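Local coordinates for Lin1840 protein (Listeria innocua serovar 6a, PDB 4ZO6), which probably hydrolyses terminal, non-reducing beta-D-glucosyl residues to release beta-D-glucose, as a glycoside hydrolase family 3 beta-glucosidase, at residues F238-G243 and I278-A283. The protein carries 2 engineered substitutions. Sequence-based numbering, arbitrary orientation.
Sequences FNVVDG and INHGTA. With BGC (beta-D-glucopyranose), chain E.
A single side-chain-to-backbone hydrogen bond joins His280, in the last turn of helix 273-280, to Phe238, just past the C-terminal end of barrel strand 233-236. It is a small, buried contact. The donor is His280 NE2, 2.8 Å from Phe238 O. The N-H points at the oxygen with an angle of 155°, the oxygen lies at the edge of the imidazole near its plane, and the donor arrives almost head-on to the carbonyl, with a C=O...N angle of 166°. The CA-CB bond of His280 already points at 238-243, and with CG anti to the carbonyl carbon (chi1 -88°) NE2 ends at the Phe238 carbonyl.

Val240 meets the same ring obliquely, its CG1 3.8 Å from His280 ND1 and 3.9 Å from His280 CE1. Pro245 of the neighbouring strand packs against Val240, His280 and Thr282 alike. Gly281, with positive phi, ends the helix in a Schellman motif; the CB of the next residue, Thr282, again points at 238-243, and its CG2 barely reaches Gly243 O, at 4.3 Å.

Asn239 faces away from this helix; its ND2 bonds to Val240 O at 3.0 Å and also to Ala194 O. In the second subunit, Arg213 forms a salt bridge with Asp242, and Ser654 hydrogen-bonds His280 O.

The ring of Phe238 borders the bound beta-D-glucopyranose, which Asp91, Arg149, Lys191, His192 and the backbone of Trp271 also hold; CZ is modelled unusually close to the sugar O1, so that exact spacing is doubtful. This is a second-shell contact behind the glucose pocket of the family 3 N-terminal TIM-barrel domain, at the C-terminal ends of its strands, made by the helix that follows the next barrel strand, 267-268.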
loop_
_atom_site.group_PDB
_atom_site.type_symbol
_atom_site.label_atom_id
_atom_site.label_comp_id
_atom_site.label_asym_id
_atom_site.label_seq_id
_atom_site.Cartn_x
_atom_site.Cartn_y
_atom_site.Cartn_z
ATOM N N PHE A 238 -5.465 -5.033 -16.738
ATOM C CA PHE A 238 -6.330 -3.875 -16.580
ATOM C C PHE A 238 -5.729 -2.578 -16.004
ATOM O O PHE A 238 -6.180 -1.465 -16.401
ATOM C CB PHE A 238 -7.501 -4.231 -15.673
ATOM C CG PHE A 238 -8.485 -5.156 -16.322
ATOM C CD1 PHE A 238 -9.093 -4.796 -17.511
ATOM C CD2 PHE A 238 -8.803 -6.386 -15.736
ATOM C CE1 PHE A 238 -10.037 -5.587 -18.098
ATOM C CE2 PHE A 238 -9.775 -7.182 -16.302
ATOM C CZ PHE A 238 -10.353 -6.814 -17.507
ATOM N N ASN A 239 -4.776 -2.776 -15.080
ATOM C CA ASN A 239 -4.067 -1.709 -14.321
ATOM C C ASN A 239 -3.102 -0.871 -15.139
ATOM O O ASN A 239 -2.568 -1.318 -16.149
ATOM C CB ASN A 239 -3.254 -2.254 -13.136
ATOM C CG ASN A 239 -2.287 -3.393 -13.513
ATOM O OD1 ASN A 239 -2.744 -4.504 -13.729
ATOM N ND2 ASN A 239 -0.971 -3.148 -13.495
ATOM N N VAL A 240 -2.833 0.321 -14.632
ATOM C CA VAL A 240 -1.662 1.109 -15.040
ATOM C C VAL A 240 -0.367 0.434 -14.619
ATOM O O VAL A 240 -0.321 -0.251 -13.641
ATOM C CB VAL A 240 -1.693 2.570 -14.452
ATOM C CG1 VAL A 240 -2.822 3.425 -15.062
ATOM C CG2 VAL A 240 -1.767 2.588 -12.919
ATOM N N VAL A 241 0.688 0.642 -15.374
ATOM C CA VAL A 241 2.021 0.285 -14.932
ATOM C C VAL A 241 2.820 1.568 -15.029
ATOM O O VAL A 241 2.889 2.149 -16.060
ATOM C CB VAL A 241 2.542 -0.869 -15.761
ATOM C CG1 VAL A 241 4.032 -1.099 -15.564
ATOM C CG2 VAL A 241 1.760 -2.144 -15.402
ATOM N N ASP A 242 3.344 2.039 -13.907
ATOM C CA ASP A 242 3.892 3.370 -13.842
ATOM C C ASP A 242 3.159 4.461 -14.617
ATOM O O ASP A 242 3.758 5.234 -15.422
ATOM C CB ASP A 242 5.368 3.381 -14.259
ATOM C CG ASP A 242 6.094 4.603 -13.717
ATOM O OD1 ASP A 242 5.469 5.395 -13.022
ATOM O OD2 ASP A 242 7.289 4.765 -14.003
ATOM N N GLY A 243 1.868 4.573 -14.343
ATOM C CA GLY A 243 1.059 5.654 -14.937
ATOM C C GLY A 243 0.423 5.341 -16.287
ATOM O O GLY A 243 -0.438 6.053 -16.694
ATOM N N ILE A 278 -9.432 4.622 -22.530
ATOM C CA ILE A 278 -10.164 5.906 -22.523
ATOM C C ILE A 278 -10.606 6.307 -21.124
ATOM O O ILE A 278 -10.424 7.470 -20.706
ATOM C CB ILE A 278 -11.380 5.850 -23.437
ATOM C CG1 ILE A 278 -10.933 5.651 -24.878
ATOM C CG2 ILE A 278 -12.252 7.086 -23.336
ATOM C CD1 ILE A 278 -12.009 5.001 -25.730
ATOM N N ASN A 279 -11.217 5.367 -20.400
ATOM C CA ASN A 279 -11.622 5.637 -19.038
ATOM C C ASN A 279 -10.430 6.033 -18.189
ATOM O O ASN A 279 -10.540 6.868 -17.320
ATOM C CB ASN A 279 -12.277 4.418 -18.423
ATOM C CG ASN A 279 -13.597 4.122 -19.048
ATOM O OD1 ASN A 279 -14.263 5.017 -19.524
ATOM N ND2 ASN A 279 -13.989 2.883 -19.042
ATOM N N HIS A 280 -9.307 5.357 -18.422
ATOM C CA HIS A 280 -8.068 5.614 -17.712
ATOM C C HIS A 280 -7.563 6.983 -18.015
ATOM O O HIS A 280 -6.737 7.516 -17.261
ATOM C CB HIS A 280 -6.959 4.665 -18.164
ATOM C CG HIS A 280 -6.870 3.360 -17.434
ATOM N ND1 HIS A 280 -6.432 3.267 -16.128
ATOM C CD2 HIS A 280 -7.074 2.091 -17.860
ATOM C CE1 HIS A 280 -6.395 1.999 -15.770
ATOM N NE2 HIS A 280 -6.748 1.252 -16.818
ATOM N N GLY A 281 -7.980 7.546 -19.140
ATOM C CA GLY A 281 -7.645 8.959 -19.458
ATOM C C GLY A 281 -6.288 9.101 -20.180
ATOM O O GLY A 281 -5.634 10.141 -20.084
ATOM N N THR A 282 -5.872 8.027 -20.849
ATOM C CA THR A 282 -4.695 7.986 -21.717
ATOM C C THR A 282 -5.023 7.785 -23.246
ATOM O O THR A 282 -4.113 7.566 -24.099
ATOM C CB THR A 282 -3.724 6.902 -21.253
ATOM O OG1 THR A 282 -4.341 5.606 -21.294
ATOM C CG2 THR A 282 -3.180 7.208 -19.810
ATOM N N ALA A 283 -6.310 7.876 -23.580
ATOM C CA ALA A 283 -6.740 8.000 -24.980
ATOM C C ALA A 283 -7.984 8.834 -24.942
ATOM O O ALA A 283 -8.777 8.681 -24.035
ATOM C CB ALA A 283 -6.994 6.667 -25.604
HETATM C C2 BGC E . -10.181 -11.478 -17.102
HETATM C C3 BGC E . -9.235 -12.646 -17.352
HETATM C C4 BGC E . -9.996 -13.671 -18.205
HETATM C C5 BGC E . -10.628 -12.998 -19.470
HETATM C C6 BGC E . -11.543 -13.887 -20.311
HETATM C C1 BGC E . -10.344 -10.899 -18.503
HETATM O O1 BGC E . -10.731 -9.554 -18.436
HETATM O O2 BGC E . -9.708 -10.569 -16.125
HETATM O O3 BGC E . -8.740 -13.146 -16.125
HETATM O O4 BGC E . -9.053 -14.663 -18.521
HETATM O O5 BGC E . -11.323 -11.742 -19.122
HETATM O O6 BGC E . -12.736 -14.123 -19.575
#